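Local structure of putative prolyl-tRNA synthetase (Leishmania major, 5XIL) at residues A[148-153]-A[271-276]; A[183-188]-A[262-267]; A[316-321]-A[361-366]. The protein probably catalyses the ATP-dependent attachment of L-proline to tRNA(Pro), this chain carrying the class II catalytic core, the anticodon-binding domain and the zinc-bearing C-terminal domain. One frame throughout, in Å; residues are numbered along the deposited sequence.

Contact 1: residues A[148-153]-A[271-276]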
ATOM      1  N   THR A 148      -4.559 -20.204  14.262  1.00 44.66           N
ATOM      2  CA  THR A 148      -4.546 -19.115  15.290  1.00 38.25           C
ATOM      3  C   THR A 148      -4.553 -17.738  14.565  1.00 29.50           C
ATOM      4  O   THR A 148      -3.638 -17.450  13.802  1.00 21.68           O
ATOM      5  CB  THR A 148      -3.301 -19.172  16.209  1.00 39.78           C
ATOM      6  OG1 THR A 148      -3.071 -20.503  16.711  1.00 45.75           O
ATOM      7  CG2 THR A 148      -3.497 -18.233  17.387  1.00 40.08           C
ATOM      8  N   PRO A 149      -5.613 -16.939  14.725  1.00 24.73           N
ATOM      9  CA  PRO A 149      -5.587 -15.650  13.998  1.00 25.22           C
ATOM     10  C   PRO A 149      -4.276 -14.895  14.181  1.00 18.66           C
ATOM     11  O   PRO A 149      -3.665 -14.897  15.280  1.00 18.99           O
ATOM     12  CB  PRO A 149      -6.736 -14.867  14.607  1.00 28.18           C
ATOM     13  CG  PRO A 149      -7.668 -15.940  15.196  1.00 29.00           C
ATOM     14  CD  PRO A 149      -6.736 -17.020  15.680  1.00 30.13           C
ATOM     15  N   PHE A 150      -3.776 -14.387  13.059  1.00 20.84           N
ATOM     16  CA  PHE A 150      -2.499 -13.669  12.946  1.00 20.42           C
ATOM     17  C   PHE A 150      -1.291 -14.432  13.347  1.00 25.85           C
ATOM     18  O   PHE A 150      -0.250 -13.791  13.561  1.00 41.25           O
ATOM     19  CB  PHE A 150      -2.457 -12.425  13.839  1.00 18.94           C
ATOM     20  CG  PHE A 150      -3.568 -11.475  13.623  1.00 18.36           C
ATOM     21  CD1 PHE A 150      -3.786 -10.961  12.383  1.00 21.58           C
ATOM     22  CD2 PHE A 150      -4.363 -11.098  14.641  1.00 20.28           C
ATOM     23  CE1 PHE A 150      -4.783 -10.032  12.141  1.00 22.48           C
ATOM     24  CE2 PHE A 150      -5.382 -10.182  14.435  1.00 22.11           C
ATOM     25  CZ  PHE A 150      -5.594  -9.646  13.148  1.00 20.31           C
ATOM     26  N   ILE A 151      -1.400 -15.704  13.654  1.00 23.90           N
ATOM     27  CA  ILE A 151      -0.212 -16.461  13.968  1.00 29.58           C
ATOM     28  C   ILE A 151      -0.022 -17.473  12.860  1.00 31.78           C
ATOM     29  O   ILE A 151       0.971 -17.361  12.098  1.00 33.26           O
ATOM     30  CB  ILE A 151      -0.255 -17.101  15.350  1.00 31.62           C
ATOM     31  CG1 ILE A 151      -0.243 -15.986  16.416  1.00 29.32           C
ATOM     32  CG2 ILE A 151       0.993 -17.968  15.531  1.00 35.59           C
ATOM     33  CD1 ILE A 151       1.031 -15.110  16.400  1.00 31.75           C
ATOM     34  N   ARG A 152      -0.993 -18.364  12.731  1.00 35.21           N
ATOM     35  CA  ARG A 152      -1.009 -19.419  11.685  1.00 39.98           C
ATOM     36  C   ARG A 152      -2.408 -19.547  11.145  1.00 32.98           C
ATOM     37  O   ARG A 152      -3.317 -20.003  11.826  1.00 31.32           O
ATOM     38  CB  ARG A 152      -0.647 -20.777  12.275  1.00 47.07           C
ATOM     39  CG  ARG A 152       0.213 -21.660  11.368  1.00 54.38           C
ATOM     40  CD  ARG A 152       1.588 -21.809  11.996  1.00 61.19           C
ATOM     41  NE  ARG A 152       1.387 -22.143  13.412  1.00 72.23           N
ATOM     42  CZ  ARG A 152       2.191 -21.812  14.419  1.00 72.23           C
ATOM     43  NH1 ARG A 152       3.309 -21.134  14.191  1.00 79.13           N
ATOM     44  NH2 ARG A 152       1.870 -22.183  15.660  1.00 73.78           N
ATOM     45  N   THR A 153      -2.590 -19.123   9.911  1.00 33.84           N
ATOM     46  CA  THR A 153      -3.926 -19.071   9.335  1.00 34.75           C
ATOM     47  C   THR A 153      -3.849 -19.538   7.935  1.00 32.88           C
ATOM     48  O   THR A 153      -2.752 -19.537   7.337  1.00 27.61           O
ATOM     49  CB  THR A 153      -4.498 -17.638   9.360  1.00 37.29           C
ATOM     50  OG1 THR A 153      -3.735 -16.802   8.471  1.00 37.55           O
ATOM     51  CG2 THR A 153      -4.362 -17.098  10.719  1.00 38.42           C
ATOM     52  N   VAL A 271       2.171 -11.434  17.018  1.00 11.34           N
ATOM     53  CA  VAL A 271       3.308 -11.309  17.919  1.00 10.75           C
ATOM     54  C   VAL A 271       3.134 -10.082  18.828  1.00 10.94           C
ATOM     55  O   VAL A 271       3.278 -10.143  20.036  1.00 11.12           O
ATOM     56  CB  VAL A 271       4.646 -11.236  17.166  1.00 11.16           C
ATOM     57  CG1 VAL A 271       5.821 -10.921  18.084  1.00 12.31           C
ATOM     58  CG2 VAL A 271       4.962 -12.579  16.457  1.00 12.29           C
ATOM     59  N   MET A 272       2.794  -8.992  18.201  1.00 11.06           N
ATOM     60  CA  MET A 272       2.559  -7.711  18.899  1.00 10.51           C
ATOM     61  C   MET A 272       1.520  -7.830  20.006  1.00  9.91           C
ATOM     62  O   MET A 272       1.768  -7.390  21.122  1.00 10.21           O
ATOM     63  CB  MET A 272       2.206  -6.639  17.858  1.00 10.92           C
ATOM     64  CG  MET A 272       1.933  -5.271  18.488  1.00 13.65           C
ATOM     65  SD  MET A 272       1.092  -4.183  17.311  1.00 16.26           S
ATOM     66  CE  MET A 272      -0.489  -4.837  17.133  1.00 13.81           C
ATOM     67  N   ILE A 273       0.403  -8.455  19.704  1.00  9.73           N
ATOM     68  CA  ILE A 273      -0.652  -8.727  20.684  1.00 11.68           C
ATOM     69  C   ILE A 273      -0.189  -9.588  21.820  1.00 11.11           C
ATOM     70  O   ILE A 273      -0.355  -9.246  22.997  1.00 11.40           O
ATOM     71  CB  ILE A 273      -1.847  -9.378  20.000  1.00 11.59           C
ATOM     72  CG1 ILE A 273      -2.541  -8.416  19.016  1.00 12.49           C
ATOM     73  CG2 ILE A 273      -2.878  -9.868  21.035  1.00 12.43           C
ATOM     74  CD1 ILE A 273      -3.373  -9.146  18.004  1.00 13.33           C
ATOM     75  N   MET A 274       0.516 -10.650  21.471  1.00 11.34           N
ATOM     76  CA  MET A 274       0.974 -11.605  22.460  1.00 11.36           C
ATOM     77  C   MET A 274       2.043 -11.009  23.355  1.00 11.16           C
ATOM     78  O   MET A 274       2.158 -11.379  24.570  1.00 12.23           O
ATOM     79  CB  MET A 274       1.546 -12.830  21.734  1.00 11.77           C
ATOM     80  CG  MET A 274       0.491 -13.652  21.094  1.00 12.93           C
ATOM     81  SD  MET A 274       1.026 -15.220  20.508  1.00 17.34           S
ATOM     82  CE  MET A 274      -0.585 -15.612  19.836  1.00 22.76           C
ATOM     83  N   VAL A 275       2.857 -10.124  22.796  1.00 10.15           N
ATOM     84  CA  VAL A 275       3.951  -9.526  23.558  1.00  9.73           C
ATOM     85  C   VAL A 275       3.455  -8.427  24.520  1.00 11.18           C
ATOM     86  O   VAL A 275       3.869  -8.358  25.689  1.00 11.07           O
ATOM     87  CB  VAL A 275       5.073  -9.016  22.621  1.00 10.61           C
ATOM     88  CG1 VAL A 275       6.106  -8.206  23.400  1.00 11.23           C
ATOM     89  CG2 VAL A 275       5.763 -10.196  21.930  1.00 10.71           C
ATOM     90  N   HIS A 276       2.540  -7.592  24.068  1.00 10.80           N
ATOM     91  CA  HIS A 276       2.181  -6.397  24.849  1.00 12.04           C
ATOM     92  C   HIS A 276       0.871  -6.430  25.578  1.00 11.91           C
ATOM     93  O   HIS A 276       0.648  -5.613  26.503  1.00 13.99           O
ATOM     94  CB  HIS A 276       2.159  -5.184  23.919  1.00 11.14           C
ATOM     95  CG  HIS A 276       3.477  -4.830  23.353  1.00 10.83           C
ATOM     96  ND1 HIS A 276       4.566  -4.459  24.114  1.00 11.10           N
ATOM     97  CD2 HIS A 276       3.860  -4.736  22.080  1.00 10.24           C
ATOM     98  CE1 HIS A 276       5.558  -4.151  23.316  1.00 11.87           C
ATOM     99  NE2 HIS A 276       5.163  -4.364  22.076  1.00 11.79           N
TER

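Contact 2: residues A[183-188]-A[262-267]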
ATOM      1  N   ALA A 183      13.838  -6.413  11.512  1.00  9.83           N
ATOM      2  CA  ALA A 183      14.135  -6.110  12.893  1.00 11.62           C
ATOM      3  C   ALA A 183      13.537  -4.741  13.238  1.00 11.26           C
ATOM      4  O   ALA A 183      12.998  -4.569  14.351  1.00 10.42           O
ATOM      5  CB  ALA A 183      15.632  -6.111  13.188  1.00 11.99           C
ATOM      6  N   SER A 184      13.727  -3.789  12.353  1.00 11.56           N
ATOM      7  CA  SER A 184      13.232  -2.429  12.566  1.00 12.30           C
ATOM      8  C   SER A 184      11.722  -2.357  12.612  1.00 10.28           C
ATOM      9  O   SER A 184      11.161  -1.617  13.400  1.00 11.27           O
ATOM     10  CB  SER A 184      13.730  -1.462  11.534  1.00 13.82           C
ATOM     11  OG  SER A 184      15.126  -1.501  11.524  1.00 21.95           O
ATOM     12  N   VAL A 185      11.049  -3.095  11.767  1.00 10.42           N
ATOM     13  CA  VAL A 185       9.589  -3.300  11.924  1.00 10.82           C
ATOM     14  C   VAL A 185       9.177  -3.641  13.340  1.00  9.88           C
ATOM     15  O   VAL A 185       8.371  -2.919  13.959  1.00 10.21           O
ATOM     16  CB  VAL A 185       8.976  -4.294  10.907  1.00 10.75           C
ATOM     17  CG1 VAL A 185       7.508  -4.567  11.207  1.00 10.25           C
ATOM     18  CG2 VAL A 185       9.120  -3.730   9.508  1.00 12.06           C
ATOM     19  N   TYR A 186       9.731  -4.719  13.878  1.00  9.70           N
ATOM     20  CA  TYR A 186       9.369  -5.167  15.192  1.00  9.33           C
ATOM     21  C   TYR A 186       9.760  -4.142  16.259  1.00  9.76           C
ATOM     22  O   TYR A 186       8.921  -3.745  17.064  1.00  9.62           O
ATOM     23  CB  TYR A 186      10.082  -6.487  15.517  1.00  8.52           C
ATOM     24  CG  TYR A 186       9.322  -7.663  14.934  1.00  8.76           C
ATOM     25  CD1 TYR A 186       8.148  -8.090  15.545  1.00  9.89           C
ATOM     26  CD2 TYR A 186       9.717  -8.327  13.791  1.00 10.21           C
ATOM     27  CE1 TYR A 186       7.408  -9.136  15.072  1.00  9.49           C
ATOM     28  CE2 TYR A 186       8.990  -9.400  13.271  1.00 10.07           C
ATOM     29  CZ  TYR A 186       7.866  -9.858  13.958  1.00 10.46           C
ATOM     30  OH  TYR A 186       7.014 -10.860  13.511  1.00 10.09           O
ATOM     31  N   GLU A 187      10.977  -3.660  16.170  1.00  9.67           N
ATOM     32  CA  GLU A 187      11.506  -2.785  17.226  1.00 12.15           C
ATOM     33  C   GLU A 187      10.915  -1.344  17.205  1.00 13.44           C
ATOM     34  O   GLU A 187      10.453  -0.823  18.262  1.00 12.83           O
ATOM     35  CB  GLU A 187      13.038  -2.732  17.184  1.00 13.46           C
ATOM     36  CG  GLU A 187      13.757  -4.003  17.554  1.00 14.56           C
ATOM     37  CD  GLU A 187      15.250  -4.001  17.225  1.00 16.26           C
ATOM     38  OE1 GLU A 187      15.674  -3.237  16.389  1.00 18.42           O
ATOM     39  OE2 GLU A 187      16.010  -4.853  17.740  1.00 18.13           O
ATOM     40  N   GLN A 188      10.951  -0.747  16.022  1.00 12.22           N
ATOM     41  CA  GLN A 188      10.652   0.673  15.851  1.00 14.40           C
ATOM     42  C   GLN A 188       9.185   0.890  15.675  1.00 14.47           C
ATOM     43  O   GLN A 188       8.674   1.894  16.174  1.00 18.03           O
ATOM     44  CB  GLN A 188      11.425   1.267  14.698  1.00 15.09           C
ATOM     45  CG  GLN A 188      12.889   1.184  14.966  1.00 18.22           C
ATOM     46  CD  GLN A 188      13.693   1.749  13.847  1.00 24.04           C
ATOM     47  OE1 GLN A 188      13.225   2.588  13.040  1.00 31.64           O
ATOM     48  NE2 GLN A 188      14.910   1.286  13.756  1.00 30.67           N
ATOM     49  N   TRP A 262      12.835 -13.201   0.719  1.00 10.14           N
ATOM     50  CA  TRP A 262      12.593 -12.671   2.037  1.00 10.30           C
ATOM     51  C   TRP A 262      11.154 -12.330   2.165  1.00 10.25           C
ATOM     52  O   TRP A 262      10.581 -11.873   1.199  1.00 12.09           O
ATOM     53  CB  TRP A 262      13.530 -11.476   2.292  1.00 10.89           C
ATOM     54  CG  TRP A 262      13.892 -10.619   1.079  1.00 11.12           C
ATOM     55  CD1 TRP A 262      14.931 -10.843   0.195  1.00 11.79           C
ATOM     56  CD2 TRP A 262      13.264  -9.434   0.616  1.00 10.76           C
ATOM     57  NE1 TRP A 262      14.944  -9.922  -0.780  1.00 12.13           N
ATOM     58  CE2 TRP A 262      13.982  -9.009  -0.536  1.00 11.52           C
ATOM     59  CE3 TRP A 262      12.238  -8.614   1.108  1.00 11.06           C
ATOM     60  CZ2 TRP A 262      13.679  -7.840  -1.226  1.00 11.46           C
ATOM     61  CZ3 TRP A 262      11.921  -7.478   0.406  1.00 11.01           C
ATOM     62  CH2 TRP A 262      12.651  -7.096  -0.749  1.00 11.26           C
ATOM     63  N   GLY A 263      10.531 -12.618   3.314  1.00  9.78           N
ATOM     64  CA  GLY A 263       9.161 -12.297   3.531  1.00 10.53           C
ATOM     65  C   GLY A 263       8.853 -11.917   4.992  1.00 10.24           C
ATOM     66  O   GLY A 263       9.497 -12.394   5.912  1.00  9.81           O
ATOM     67  N   LEU A 264       7.808 -11.116   5.150  1.00 11.44           N
ATOM     68  CA  LEU A 264       7.266 -10.715   6.465  1.00 12.15           C
ATOM     69  C   LEU A 264       5.749 -10.618   6.290  1.00 12.74           C
ATOM     70  O   LEU A 264       5.279 -10.054   5.274  1.00 12.71           O
ATOM     71  CB  LEU A 264       7.856  -9.372   6.882  1.00 13.15           C
ATOM     72  CG  LEU A 264       7.386  -8.781   8.213  1.00 14.06           C
ATOM     73  CD1 LEU A 264       8.514  -8.056   8.891  1.00 15.10           C
ATOM     74  CD2 LEU A 264       6.232  -7.798   7.972  1.00 14.73           C
ATOM     75  N   SER A 265       4.988 -11.159   7.236  1.00 11.70           N
ATOM     76  CA  SER A 265       3.543 -11.303   7.099  1.00 11.22           C
ATOM     77  C   SER A 265       2.775 -10.679   8.294  1.00 11.46           C
ATOM     78  O   SER A 265       3.388 -10.204   9.207  1.00 11.28           O
ATOM     79  CB  SER A 265       3.191 -12.765   7.030  1.00 11.34           C
ATOM     80  OG  SER A 265       3.229 -13.405   8.300  1.00 12.51           O
ATOM     81  N   THR A 266       1.452 -10.789   8.252  1.00 12.35           N
ATOM     82  CA  THR A 266       0.583 -10.325   9.324  1.00 12.94           C
ATOM     83  C   THR A 266       0.763 -11.109  10.622  1.00 13.40           C
ATOM     84  O   THR A 266       0.153 -10.762  11.654  1.00 13.31           O
ATOM     85  CB  THR A 266      -0.871 -10.400   8.883  1.00 13.16           C
ATOM     86  OG1 THR A 266      -1.060 -11.594   8.168  1.00 13.42           O
ATOM     87  CG2 THR A 266      -1.153  -9.234   7.996  1.00 13.05           C
ATOM     88  N   ARG A 267       1.625 -12.128  10.612  1.00 13.26           N
ATOM     89  CA  ARG A 267       2.085 -12.672  11.855  1.00 14.08           C
ATOM     90  C   ARG A 267       2.643 -11.582  12.814  1.00 13.49           C
ATOM     91  O   ARG A 267       2.561 -11.732  14.054  1.00 11.71           O
ATOM     92  CB  ARG A 267       3.131 -13.770  11.652  1.00 16.78           C
ATOM     93  CG  ARG A 267       3.901 -14.072  12.929  1.00 20.75           C
ATOM     94  CD  ARG A 267       4.926 -15.115  12.741  1.00 25.10           C
ATOM     95  NE  ARG A 267       4.195 -16.350  12.584  1.00 30.32           N
ATOM     96  CZ  ARG A 267       4.765 -17.524  12.570  1.00 31.77           C
ATOM     97  NH1 ARG A 267       6.071 -17.602  12.704  1.00 31.10           N
ATOM     98  NH2 ARG A 267       4.006 -18.602  12.427  1.00 35.22           N
TER

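Contact 3: residues A[316-321]-A[361-366]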
ATOM      1  N   CYS A 316     -14.034  19.225  24.269  1.00 21.13           N
ATOM      2  CA  CYS A 316     -13.532  17.926  23.813  1.00 22.29           C
ATOM      3  C   CYS A 316     -13.217  17.945  22.322  1.00 24.26           C
ATOM      4  O   CYS A 316     -12.159  17.547  21.880  1.00 21.05           O
ATOM      5  CB  CYS A 316     -14.537  16.834  24.113  1.00 23.81           C
ATOM      6  SG  CYS A 316     -14.727  16.412  25.847  1.00 25.45           S
ATOM      7  N   TRP A 317     -14.135  18.494  21.556  1.00 24.19           N
ATOM      8  CA  TRP A 317     -13.965  18.652  20.138  1.00 23.29           C
ATOM      9  C   TRP A 317     -12.797  19.560  19.850  1.00 20.66           C
ATOM     10  O   TRP A 317     -12.044  19.332  18.991  1.00 19.14           O
ATOM     11  CB  TRP A 317     -15.220  19.260  19.514  1.00 29.18           C
ATOM     12  CG  TRP A 317     -16.372  18.345  19.378  1.00 37.93           C
ATOM     13  CD1 TRP A 317     -17.632  18.589  19.762  1.00 42.72           C
ATOM     14  CD2 TRP A 317     -16.376  17.046  18.787  1.00 50.58           C
ATOM     15  NE1 TRP A 317     -18.442  17.539  19.454  1.00 48.06           N
ATOM     16  CE2 TRP A 317     -17.690  16.568  18.858  1.00 52.80           C
ATOM     17  N   ARG A 318     -12.683  20.627  20.596  1.00 19.84           N
ATOM     18  CA  ARG A 318     -11.594  21.520  20.357  1.00 20.90           C
ATOM     19  C   ARG A 318     -10.246  20.865  20.606  1.00 18.71           C
ATOM     20  O   ARG A 318      -9.263  21.121  19.907  1.00 18.94           O
ATOM     21  CB  ARG A 318     -11.741  22.734  21.272  1.00 23.65           C
ATOM     22  CG  ARG A 318     -10.642  23.757  21.128  1.00 27.28           C
ATOM     23  CD  ARG A 318     -11.132  25.095  21.697  1.00 32.11           C
ATOM     24  NE  ARG A 318     -11.292  25.116  23.174  1.00 35.44           N
ATOM     25  CZ  ARG A 318     -12.447  25.123  23.865  1.00 40.98           C
ATOM     26  NH1 ARG A 318     -13.645  25.092  23.261  1.00 41.19           N
ATOM     27  NH2 ARG A 318     -12.409  25.168  25.208  1.00 48.84           N
ATOM     28  N   LEU A 319     -10.176  20.137  21.683  1.00 18.56           N
ATOM     29  CA  LEU A 319      -8.958  19.421  22.019  1.00 17.83           C
ATOM     30  C   LEU A 319      -8.585  18.421  20.918  1.00 17.07           C
ATOM     31  O   LEU A 319      -7.450  18.344  20.474  1.00 17.26           O
ATOM     32  CB  LEU A 319      -9.104  18.759  23.392  1.00 16.01           C
ATOM     33  CG  LEU A 319      -7.886  17.882  23.786  1.00 15.50           C
ATOM     34  CD1 LEU A 319      -6.649  18.759  23.864  1.00 16.45           C
ATOM     35  CD2 LEU A 319      -8.026  17.133  25.104  1.00 15.82           C
ATOM     36  N   GLU A 320      -9.560  17.689  20.477  1.00 18.79           N
ATOM     37  CA  GLU A 320      -9.387  16.752  19.383  1.00 20.22           C
ATOM     38  C   GLU A 320      -8.764  17.450  18.197  1.00 21.77           C
ATOM     39  O   GLU A 320      -7.797  16.966  17.575  1.00 18.30           O
ATOM     40  CB  GLU A 320     -10.705  16.147  18.990  1.00 20.69           C
ATOM     41  CG  GLU A 320     -10.555  15.145  17.859  1.00 25.02           C
ATOM     42  CD  GLU A 320     -11.868  14.571  17.368  1.00 29.39           C
ATOM     43  OE1 GLU A 320     -12.912  14.545  18.058  1.00 38.35           O
ATOM     44  OE2 GLU A 320     -11.834  14.109  16.251  1.00 32.36           O
ATOM     45  N   SER A 321      -9.322  18.616  17.885  1.00 21.56           N
ATOM     46  CA  SER A 321      -8.885  19.359  16.725  1.00 19.48           C
ATOM     47  C   SER A 321      -7.461  19.830  16.877  1.00 17.56           C
ATOM     48  O   SER A 321      -6.692  19.775  15.929  1.00 15.81           O
ATOM     49  CB  SER A 321      -9.876  20.483  16.392  1.00 22.77           C
ATOM     50  OG  SER A 321      -9.265  21.200  15.323  1.00 26.48           O
ATOM     51  N   ARG A 361     -13.170  20.433  36.234  1.00 21.67           N
ATOM     52  CA  ARG A 361     -11.920  20.940  36.772  1.00 22.19           C
ATOM     53  C   ARG A 361     -10.748  20.987  35.774  1.00 23.07           C
ATOM     54  O   ARG A 361      -9.851  21.844  35.846  1.00 19.76           O
ATOM     55  CB  ARG A 361     -11.523  20.209  38.095  1.00 24.00           C
ATOM     56  CG  ARG A 361     -12.478  20.389  39.301  1.00 28.24           C
ATOM     57  CD  ARG A 361     -13.005  21.854  39.522  1.00 33.97           C
ATOM     58  NE  ARG A 361     -11.963  22.864  39.813  1.00 33.91           N
ATOM     59  CZ  ARG A 361     -12.093  24.188  39.614  1.00 35.50           C
ATOM     60  NH1 ARG A 361     -13.221  24.701  39.098  1.00 37.09           N
ATOM     61  NH2 ARG A 361     -11.080  25.016  39.906  1.00 30.59           N
ATOM     62  N   GLU A 362     -10.752  20.074  34.803  1.00 22.29           N
ATOM     63  CA  GLU A 362      -9.745  20.072  33.775  1.00 22.30           C
ATOM     64  C   GLU A 362     -10.001  21.234  32.902  1.00 21.39           C
ATOM     65  O   GLU A 362      -9.089  21.896  32.434  1.00 19.95           O
ATOM     66  CB  GLU A 362      -9.857  18.783  32.914  1.00 23.74           C
ATOM     67  CG  GLU A 362      -9.338  17.550  33.627  1.00 23.16           C
ATOM     68  CD  GLU A 362     -10.160  17.014  34.797  1.00 23.65           C
ATOM     69  OE1 GLU A 362      -9.525  16.625  35.793  1.00 28.61           O
ATOM     70  OE2 GLU A 362     -11.393  16.961  34.795  1.00 24.04           O
ATOM     71  N   LEU A 363     -11.257  21.513  32.649  1.00 21.62           N
ATOM     72  CA  LEU A 363     -11.556  22.690  31.903  1.00 23.19           C
ATOM     73  C   LEU A 363     -11.124  23.984  32.680  1.00 22.52           C
ATOM     74  O   LEU A 363     -10.385  24.817  32.164  1.00 24.50           O
ATOM     75  CB  LEU A 363     -13.038  22.694  31.624  1.00 29.54           C
ATOM     76  CG  LEU A 363     -13.586  23.774  30.725  1.00 36.89           C
ATOM     77  CD1 LEU A 363     -12.760  23.999  29.488  1.00 39.05           C
ATOM     78  CD2 LEU A 363     -15.019  23.372  30.396  1.00 38.79           C
ATOM     79  N   ALA A 364     -11.534  24.088  33.928  1.00 24.51           N
ATOM     80  CA  ALA A 364     -11.303  25.312  34.715  1.00 23.55           C
ATOM     81  C   ALA A 364      -9.830  25.566  34.944  1.00 23.78           C
ATOM     82  O   ALA A 364      -9.360  26.719  34.890  1.00 24.48           O
ATOM     83  CB  ALA A 364     -12.001  25.198  36.036  1.00 24.65           C
ATOM     84  N   GLU A 365      -9.077  24.509  35.202  1.00 19.81           N
ATOM     85  CA  GLU A 365      -7.646  24.626  35.392  1.00 19.96           C
ATOM     86  C   GLU A 365      -6.779  24.522  34.139  1.00 21.72           C
ATOM     87  O   GLU A 365      -5.556  24.639  34.251  1.00 21.57           O
ATOM     88  CB  GLU A 365      -7.150  23.588  36.439  1.00 22.66           C
ATOM     89  CG  GLU A 365      -7.805  23.618  37.789  1.00 21.95           C
ATOM     90  CD  GLU A 365      -7.461  24.858  38.626  1.00 22.08           C
ATOM     91  OE1 GLU A 365      -6.495  25.601  38.304  1.00 19.16           O
ATOM     92  OE2 GLU A 365      -8.167  25.047  39.625  1.00 22.20           O
ATOM     93  N   ARG A 366      -7.388  24.335  32.971  1.00 22.82           N
ATOM     94  CA  ARG A 366      -6.609  24.196  31.748  1.00 23.70           C
ATOM     95  C   ARG A 366      -5.525  23.187  32.081  1.00 20.63           C
ATOM     96  O   ARG A 366      -4.333  23.494  32.052  1.00 19.63           O
ATOM     97  CB  ARG A 366      -5.990  25.533  31.343  1.00 25.87           C
ATOM     98  CG  ARG A 366      -6.992  26.545  30.814  1.00 28.92           C
ATOM     99  CD  ARG A 366      -7.855  25.946  29.715  1.00 35.27           C
ATOM    100  NE  ARG A 366      -7.139  25.854  28.447  1.00 42.02           N
ATOM    101  CZ  ARG A 366      -7.730  25.792  27.258  1.00 39.99           C
ATOM    102  NH1 ARG A 366      -9.052  25.811  27.171  1.00 41.05           N
ATOM    103  NH2 ARG A 366      -6.998  25.709  26.155  1.00 36.07           N
TER
HETATM  104  O   HOH W   1      -8.244  25.708  23.641  1.00 43.45           O

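Contact 1: residues A[148-153]-A[271-276]
Ile151 and Met274 meet tip to tip with unusually little space between them: Ile151 CG1 lies 3.5 Å from Met274 CE, closer than two carbons normally pack. The methionine gets there by being stretched out, with chi2 at -169° and chi3 at -177°, and Met274 CE also rests 3.8 Å from Ile151 CD1. Ile151 CD1 reaches the helix backbone as well, 3.9 Å from Val271 N. Beside this pair, Phe150 and Ile273 cross at about a right angle, Phe150 CD2 sitting 4.0 Å from Ile273 CD1, with the methyl coming at the ring obliquely. The segment 148-153 belongs to the loop joining strands 131-139 and 156-165, consistent with motif 2 of the class II synthetase core, while 271-276 is the end of the helix that follows strand 253-265. The loop holds its shape through a classic beta bulge: Thr148 O accepts from Ile151 N at 2.8 Å and from Arg152 N at 3.0 Å. Pro149 and Phe150 are the corners of a type II turn closed by the first of these bonds, which sets Phe150 toward the helix. Helix 13-23 joins the cluster, Tyr17 touching Phe150, Ile273 and Met274, and its hydroxyl bonding Pro149 O. Strand 210-218 adds Ile218 against Met274 and Thr216 against Val271.

Contact 2: residues A[183-188]-A[262-267]
The end of a core strand of the class II synthetase fold, where it turns into a helix in a way consistent with motif 3, here meets the last turns of helix 168-189, which widens to a pi-type turn over 185-188. Val185 and Leu264 make the apolar part of the contact: Val185 CB lies 4.3 Å from Leu264 CD1, and the two backbones keep apart, with the CA atoms of Val185 and Leu264 separated by 9.5 Å. Leu264 spans that gap because its CG stands opposite the backbone N (chi1 179°), which carries the methyl out from the strand toward the helix. Trp46 and Val49 of helix 40-60, together with Tyr182, also pack on this leucine. Tyr186, one residue on from Val185, swings its phenol toward the strand's end, where Tyr186 OH comes within 4.5 Å of Arg267 C. That is a loose approach; the hydroxyl is hydrogen-bonded to Gly227 O of strand 223-234, the neighbour of 253-265, and this bond holds the phenol end in place. Arg267 bonds Gln226 O through NH1, so Tyr186 and Arg267 hold neighbouring carbonyls of that strand. At the turn into the next helix, Ser265 OG accepts a capping bond from Arg267 N, 3.1 Å long and fairly straight at 160°.

Contact 3: residues A[316-321]-A[361-366]
Two residues past Cys316, which is buried against Ile295 and Leu358, comes Arg318, the residue of 316-321 that reaches across to Leu363 and Arg366. Arg318 leaves the helix with CG anti to the backbone N (chi1 179°) and bends at chi3 (70°), bringing its guanidinium beside that of Arg366. The two groups meet edge to edge and nearly coplanar, Arg318 NH2 standing 3.9 Å from Arg366 NH1. A water in both planes accepts from Arg318 NE at 3.1 Å and from Arg366 NH2 at 2.8 Å, which may ease the like charges. Leu363 CD1 also lies at the edge of the Arg318 group, 4.5 Å from Arg318 NH2. Arg366 has a second anchor in Trp383: NE bonds its O, and the guanidinium makes a cation-pi contact with its ring. Arg366, with positive phi and two bonds back into the last turn, forms a Schellman motif after the helix. Next in sequence, Leu319 faces Ile295 and Val356. In the anticodon-binding domain, helix 306-325 thus packs on strands 293-297 and 354-358, while short helix 360-365 links strand 354-358 to its antiparallel neighbour 367-372.

From the N terminus, the chain reaches loop 148-153, then runs through strand 156-165 into helix 168-189, whose end opens contact 2. Strands 195-198, 210-218 and 223-234, helix 236-241 and strands 245-247 and 253-265 follow, and contact 2 closes at 262-267; the next helix closes contact 1 at 271-276. Contact 2 is nested inside the loop of contact 1, and the two touch: Val271 CG1 packs on Tyr186 CE1, and Arg267 NH2 probably bonds Ile151 O. Together they tie loop, strand and helices of the catalytic core. Contact 3 follows in series, joining helix 306-325 to the end of helix 360-365 and Arg366 in the anticodon-binding domain, its centre about 37 Å from that of contact 1.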